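Local atomic coordinates of CD180 antigen (Mus musculus, PDB entry 3T6Q), a protein that may cooperate with MD-1 and TLR4 in the innate immune response of B cells to bacterial lipopolysaccharide, leading to NF-kappa-B activation. Residues L559-T562 with F568-W571. Residues are numbered along the deposited sequence; the frame is centred on the assembly and turned at random.
Sequences LDCT and FLEW
Leu569 reaches from helix 566-574 to the backbone of 559-562 and spreads its two methyls over it. Leu569 CD1 lies 3.6 Å from Thr562 O and also meets Cys561 CA. Leu569 CD2 comes 4.0 Å from Asp560 O and touches Cys561 SG. The forked end of a leucine suits this place, since each branch covers a different part of the bending chain. With CG anti to the carbonyl carbon (chi1 -64°), the fork is carried off the helix toward 559-562. The sulfur of Cys561 touches Leu569 on one hand and, by its disulfide to Cys587, ties this backbone to the neighbouring strand 587-589 on the other.

Two residues earlier in the chain, Leu559 puts CD2 4.2 Å from Phe568 CE1, approaching the ring obliquely. With CG anti to the backbone N (chi1 174°), the Phe568 ring is carried toward Leu559, and the flat group also packs on Leu543 of helix 543-547 and on Ile538, so a large aromatic bridges the last repeats and the cap.

Asp560 steadies the turn at 560-562. Asp560 OD1 accepts from the backbone N of Thr562 at 3.0 Å, met from 42° above the carboxylate plane, which makes an Asx turn. A second, short bond joins Thr562 OG1 to the syn lone pair of Asp560 OD1. Asp560 O accepts from Asn565 ND2, tying 559-562 to the residues leading into the helix.

A strand leaving the last repeats, a disulfide and a short helix packed back on it are characteristic of the cysteine-rich LRRCT cap, which closes the C-terminal end of the leucine-rich-repeat solenoid in Toll-like receptor ectodomains.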
loop_
_atom_site.group_PDB
_atom_site.type_symbol
_atom_site.label_atom_id
_atom_site.label_comp_id
_atom_site.label_asym_id
_atom_site.label_seq_id
_atom_site.Cartn_x
_atom_site.Cartn_y
_atom_site.Cartn_z
ATOM N N LEU A 559 36.551 41.733 -11.191
ATOM C CA LEU A 559 37.996 41.662 -11.107
ATOM C C LEU A 559 38.676 42.002 -12.421
ATOM O O LEU A 559 38.220 41.603 -13.498
ATOM C CB LEU A 559 38.441 40.291 -10.601
ATOM C CG LEU A 559 38.209 40.119 -9.087
ATOM C CD1 LEU A 559 38.220 38.642 -8.683
ATOM C CD2 LEU A 559 39.230 40.915 -8.257
ATOM N N ASP A 560 39.797 42.715 -12.290
ATOM C CA ASP A 560 40.577 43.194 -13.420
ATOM C C ASP A 560 41.657 42.172 -13.810
ATOM O O ASP A 560 42.516 41.812 -12.990
ATOM C CB ASP A 560 41.177 44.573 -13.045
ATOM C CG ASP A 560 41.957 45.225 -14.182
ATOM O OD1 ASP A 560 43.034 44.702 -14.549
ATOM O OD2 ASP A 560 41.501 46.282 -14.670
ATOM N N CYS A 561 41.582 41.694 -15.057
ATOM C CA CYS A 561 42.595 40.780 -15.606
ATOM C C CYS A 561 43.412 41.419 -16.753
ATOM O O CYS A 561 43.600 40.819 -17.817
ATOM C CB CYS A 561 41.970 39.451 -16.055
ATOM S SG CYS A 561 41.160 38.573 -14.682
ATOM N N THR A 562 43.927 42.618 -16.482
ATOM C CA THR A 562 44.804 43.348 -17.375
ATOM C C THR A 562 46.155 43.479 -16.692
ATOM O O THR A 562 46.288 43.104 -15.532
ATOM C CB THR A 562 44.236 44.758 -17.651
ATOM O OG1 THR A 562 44.399 45.564 -16.481
ATOM C CG2 THR A 562 42.767 44.696 -18.038
ATOM N N PHE A 568 48.581 41.483 -8.397
ATOM C CA PHE A 568 47.555 40.644 -7.812
ATOM C C PHE A 568 47.398 39.303 -8.542
ATOM O O PHE A 568 47.265 38.266 -7.895
ATOM C CB PHE A 568 46.191 41.374 -7.709
ATOM C CG PHE A 568 45.080 40.479 -7.230
ATOM C CD1 PHE A 568 44.069 40.078 -8.078
ATOM C CD2 PHE A 568 45.087 40.007 -5.916
ATOM C CE1 PHE A 568 43.059 39.228 -7.634
ATOM C CE2 PHE A 568 44.092 39.156 -5.466
ATOM C CZ PHE A 568 43.078 38.766 -6.320
ATOM N N LEU A 569 47.353 39.328 -9.880
ATOM C CA LEU A 569 47.202 38.114 -10.683
ATOM C C LEU A 569 48.285 37.055 -10.398
ATOM O O LEU A 569 47.978 35.872 -10.257
ATOM C CB LEU A 569 47.143 38.444 -12.184
ATOM C CG LEU A 569 45.938 39.288 -12.614
ATOM C CD1 LEU A 569 46.105 39.823 -14.039
ATOM C CD2 LEU A 569 44.641 38.499 -12.459
ATOM N N GLU A 570 49.529 37.499 -10.304
ATOM C CA GLU A 570 50.666 36.636 -9.927
ATOM C C GLU A 570 50.496 36.075 -8.487
ATOM O O GLU A 570 50.656 34.868 -8.248
ATOM C CB GLU A 570 51.974 37.426 -10.055
ATOM C CG GLU A 570 52.436 37.540 -11.522
ATOM C CD GLU A 570 53.625 38.484 -11.753
ATOM O OE1 GLU A 570 54.307 38.879 -10.787
ATOM O OE2 GLU A 570 53.881 38.841 -12.924
ATOM N N TRP A 571 50.131 36.961 -7.562
ATOM C CA TRP A 571 49.850 36.599 -6.173
ATOM C C TRP A 571 48.784 35.546 -6.115
ATOM O O TRP A 571 48.912 34.574 -5.340
ATOM C CB TRP A 571 49.458 37.841 -5.356
ATOM C CG TRP A 571 49.107 37.563 -3.912
ATOM C CD1 TRP A 571 49.930 37.699 -2.809
ATOM C CD2 TRP A 571 47.815 37.103 -3.374
ATOM N NE1 TRP A 571 49.269 37.356 -1.664
ATOM C CE2 TRP A 571 48.002 36.970 -1.931
ATOM C CE3 TRP A 571 46.593 36.761 -3.925
ATOM C CZ2 TRP A 571 46.976 36.549 -1.084
ATOM C CZ3 TRP A 571 45.561 36.320 -3.060
ATOM C CH2 TRP A 571 45.762 36.215 -1.675
#